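Local coordinates for peptidase S8 and S53, subtilisin, kexin, sedolisin (Mycobacterium smegmatis, PDB 4KG7), which probably cleaves peptide bonds as a subtilisin-like serine endopeptidase, the mycosin MycP3 of the ESX-3 type VII secretion system, at residues A[57-69]-A[327-339]. Numbering follows the deposited sequence.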
# COMPACT_ATOMS: atom_id res chain seq x y z
N GLY A 57 4.10 7.58 -21.40
CA GLY A 57 3.65 8.96 -21.46
C GLY A 57 4.00 9.73 -20.20
O GLY A 57 4.43 10.86 -20.25
N ALA A 58 3.82 9.08 -19.05
CA ALA A 58 4.08 9.75 -17.78
C ALA A 58 5.55 10.15 -17.61
O ALA A 58 5.85 11.23 -17.11
CB ALA A 58 3.65 8.87 -16.63
N TRP A 59 6.44 9.27 -18.04
CA TRP A 59 7.89 9.52 -17.89
C TRP A 59 8.42 10.70 -18.70
O TRP A 59 9.51 11.22 -18.41
CB TRP A 59 8.70 8.27 -18.21
CG TRP A 59 8.42 7.10 -17.29
CD1 TRP A 59 8.15 7.16 -15.95
CD2 TRP A 59 8.40 5.71 -17.64
NE1 TRP A 59 7.94 5.90 -15.45
CE2 TRP A 59 8.10 4.98 -16.46
CE3 TRP A 59 8.62 5.00 -18.83
CZ2 TRP A 59 7.98 3.57 -16.44
CZ3 TRP A 59 8.50 3.63 -18.81
CH2 TRP A 59 8.19 2.92 -17.62
N GLN A 60 7.65 11.15 -19.69
CA GLN A 60 7.95 12.37 -20.40
C GLN A 60 7.68 13.61 -19.56
O GLN A 60 8.16 14.69 -19.90
CB GLN A 60 7.17 12.43 -21.72
CG GLN A 60 7.70 11.40 -22.70
CD GLN A 60 9.19 11.62 -22.97
OE1 GLN A 60 9.60 12.73 -23.31
NE2 GLN A 60 10.00 10.60 -22.75
N HIS A 61 6.95 13.46 -18.46
CA HIS A 61 6.71 14.55 -17.52
C HIS A 61 7.52 14.44 -16.24
O HIS A 61 7.97 15.45 -15.71
CB HIS A 61 5.21 14.61 -17.18
CG HIS A 61 4.35 14.89 -18.37
ND1 HIS A 61 4.14 16.17 -18.85
CD2 HIS A 61 3.68 14.06 -19.21
CE1 HIS A 61 3.39 16.11 -19.94
NE2 HIS A 61 3.07 14.85 -20.16
N SER A 62 7.73 13.23 -15.76
CA SER A 62 8.38 13.02 -14.47
C SER A 62 8.82 11.57 -14.32
O SER A 62 8.14 10.66 -14.82
CB SER A 62 7.42 13.38 -13.34
OG SER A 62 8.05 13.19 -12.09
N ARG A 63 9.92 11.36 -13.60
CA ARG A 63 10.37 10.03 -13.20
C ARG A 63 10.50 9.91 -11.65
O ARG A 63 11.02 8.92 -11.15
CB ARG A 63 11.67 9.67 -13.88
CG ARG A 63 11.43 9.34 -15.35
CD ARG A 63 12.70 9.12 -16.12
NE ARG A 63 13.40 7.90 -15.80
CZ ARG A 63 13.01 6.65 -16.09
NH1 ARG A 63 11.82 6.39 -16.64
NH2 ARG A 63 13.82 5.65 -15.78
N GLY A 64 10.05 10.94 -10.94
CA GLY A 64 10.00 10.90 -9.49
C GLY A 64 11.25 11.47 -8.81
O GLY A 64 11.44 11.26 -7.63
N ALA A 65 12.09 12.19 -9.55
CA ALA A 65 13.30 12.75 -8.95
C ALA A 65 13.00 13.61 -7.73
O ALA A 65 12.04 14.37 -7.69
CB ALA A 65 14.07 13.57 -9.98
N GLY A 66 13.84 13.44 -6.71
CA GLY A 66 13.79 14.18 -5.49
C GLY A 66 12.79 13.69 -4.47
O GLY A 66 12.72 14.25 -3.39
N GLN A 67 12.02 12.66 -4.82
CA GLN A 67 10.96 12.18 -3.93
C GLN A 67 11.42 10.97 -3.16
O GLN A 67 12.15 10.14 -3.68
CB GLN A 67 9.71 11.85 -4.74
CG GLN A 67 9.19 13.00 -5.57
CD GLN A 67 9.21 14.31 -4.84
OE1 GLN A 67 8.49 14.47 -3.86
NE2 GLN A 67 10.08 15.25 -5.28
N THR A 68 10.99 10.90 -1.89
CA THR A 68 11.27 9.75 -1.05
C THR A 68 9.95 9.07 -0.72
O THR A 68 9.04 9.73 -0.21
CB THR A 68 11.96 10.16 0.26
OG1 THR A 68 13.23 10.78 -0.04
CG2 THR A 68 12.22 8.96 1.11
N VAL A 69 9.84 7.78 -1.00
CA VAL A 69 8.65 7.00 -0.70
C VAL A 69 9.00 5.98 0.37
O VAL A 69 9.94 5.17 0.19
CB VAL A 69 8.11 6.25 -1.95
CG1 VAL A 69 6.85 5.49 -1.62
CG2 VAL A 69 7.89 7.20 -3.13
N GLY A 327 3.64 5.23 -6.49
CA GLY A 327 4.55 5.65 -7.56
C GLY A 327 4.04 6.84 -8.36
O GLY A 327 4.78 7.76 -8.65
N VAL A 328 2.76 6.84 -8.69
CA VAL A 328 2.17 7.98 -9.39
C VAL A 328 2.20 9.24 -8.55
O VAL A 328 2.48 10.31 -9.05
CB VAL A 328 0.73 7.70 -9.88
CG1 VAL A 328 0.17 8.89 -10.62
CG2 VAL A 328 0.69 6.52 -10.82
N ALA A 329 1.90 9.11 -7.26
CA ALA A 329 2.02 10.23 -6.34
C ALA A 329 3.43 10.81 -6.34
O ALA A 329 3.60 12.01 -6.35
CB ALA A 329 1.59 9.86 -4.92
N ALA A 330 4.45 9.95 -6.36
CA ALA A 330 5.84 10.43 -6.42
C ALA A 330 6.08 11.19 -7.73
O ALA A 330 6.77 12.22 -7.72
CB ALA A 330 6.84 9.28 -6.28
N LEU A 331 5.54 10.69 -8.84
CA LEU A 331 5.67 11.44 -10.11
C LEU A 331 5.09 12.84 -9.96
O LEU A 331 5.68 13.85 -10.39
CB LEU A 331 4.98 10.72 -11.26
CG LEU A 331 5.57 9.37 -11.66
CD1 LEU A 331 4.92 8.88 -12.96
CD2 LEU A 331 7.10 9.36 -11.75
N VAL A 332 3.89 12.90 -9.40
CA VAL A 332 3.15 14.17 -9.28
C VAL A 332 3.89 15.12 -8.35
O VAL A 332 4.02 16.30 -8.64
CB VAL A 332 1.70 13.92 -8.82
CG1 VAL A 332 1.01 15.22 -8.42
CG2 VAL A 332 0.91 13.23 -9.93
N ARG A 333 4.38 14.62 -7.21
CA ARG A 333 5.10 15.51 -6.28
C ARG A 333 6.42 15.99 -6.82
O ARG A 333 6.84 17.11 -6.48
CB ARG A 333 5.29 14.85 -4.92
CG ARG A 333 4.01 14.37 -4.27
CD ARG A 333 4.12 14.42 -2.77
NE ARG A 333 3.88 15.76 -2.27
CZ ARG A 333 3.67 16.05 -0.98
NH1 ARG A 333 3.80 15.12 -0.06
NH2 ARG A 333 3.39 17.28 -0.62
N SER A 334 7.07 15.21 -7.68
CA SER A 334 8.30 15.66 -8.32
C SER A 334 8.02 16.77 -9.33
O SER A 334 8.73 17.75 -9.38
CB SER A 334 9.01 14.49 -9.00
OG SER A 334 10.19 14.89 -9.66
N LYS A 335 6.98 16.60 -10.13
CA LYS A 335 6.65 17.59 -11.15
C LYS A 335 6.11 18.87 -10.54
O LYS A 335 6.41 19.98 -11.02
CB LYS A 335 5.65 17.05 -12.17
CG LYS A 335 5.31 18.13 -13.18
CD LYS A 335 4.70 17.65 -14.46
CE LYS A 335 4.42 18.84 -15.35
NZ LYS A 335 3.53 18.51 -16.49
N PHE A 336 5.32 18.71 -9.47
CA PHE A 336 4.68 19.84 -8.81
C PHE A 336 5.09 19.83 -7.33
O PHE A 336 4.30 19.49 -6.45
CB PHE A 336 3.17 19.75 -8.94
CG PHE A 336 2.67 19.69 -10.34
CD1 PHE A 336 2.67 20.81 -11.14
CD2 PHE A 336 2.15 18.51 -10.85
CE1 PHE A 336 2.20 20.73 -12.46
CE2 PHE A 336 1.66 18.44 -12.13
CZ PHE A 336 1.68 19.55 -12.93
N PRO A 337 6.33 20.23 -7.05
CA PRO A 337 6.89 20.06 -5.69
C PRO A 337 6.33 20.97 -4.61
O PRO A 337 6.53 20.69 -3.43
CB PRO A 337 8.39 20.30 -5.88
CG PRO A 337 8.44 21.16 -7.07
CD PRO A 337 7.35 20.74 -7.99
N ASP A 338 5.56 21.97 -4.99
CA ASP A 338 5.00 22.88 -4.04
C ASP A 338 3.59 22.50 -3.61
O ASP A 338 3.08 23.08 -2.65
CB ASP A 338 5.05 24.31 -4.59
CG ASP A 338 6.47 24.85 -4.65
OD1 ASP A 338 7.36 24.29 -3.96
OD2 ASP A 338 6.70 25.83 -5.36
N LEU A 339 2.99 21.52 -4.26
CA LEU A 339 1.66 21.07 -3.85
C LEU A 339 1.72 20.41 -2.48
O LEU A 339 2.64 19.65 -2.16
CB LEU A 339 1.07 20.06 -4.86
CG LEU A 339 0.79 20.63 -6.26
CD1 LEU A 339 0.19 19.52 -7.11
CD2 LEU A 339 -0.10 21.88 -6.15
O HOH W 1 5.70 18.41 -18.55
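Ala58, in a short helix, rests its CB on Leu331 CD1, one branch of a leucine whose other methyl, CD2, reaches the Gly64 backbone, 3.4 Å from its N. His61 and Lys335 run side by side. Their direct bond, ND1 to NZ, is weak at 3.4 Å; a water bridges the two atoms, and the ammonium also donates to Leu374 O. Ser62 illustrates how a serine can tie a loop to a helix: with OG anti to the backbone N (chi1 -180°), the hydroxyl donates to a lone pair of Leu331 O at 3.0 Å, while Gly64 N donates to OG in an ST turn. Leu331 O keeps its helical bond from Lys335 N. Helix 318-335 carries the predicted nucleophile Ser319 of the subtilisin fold in its first turn, and the loop leads into an inner strand of the parallel sheet, 68-73, which ends at Asp73, the predicted charge-relay aspartate. Ala65 O receives two donors, Ser334 OG at 2.8 Å in the carbonyl plane and Gln67 NE2, tilted 25° from it. Bent at chi2 (-43°), Gln67 lies over the helix backbone, CG 3.3 Å from Ala330 O, and its OE1 accepts from Arg174. Val69 CG2 meets Ala330 CB.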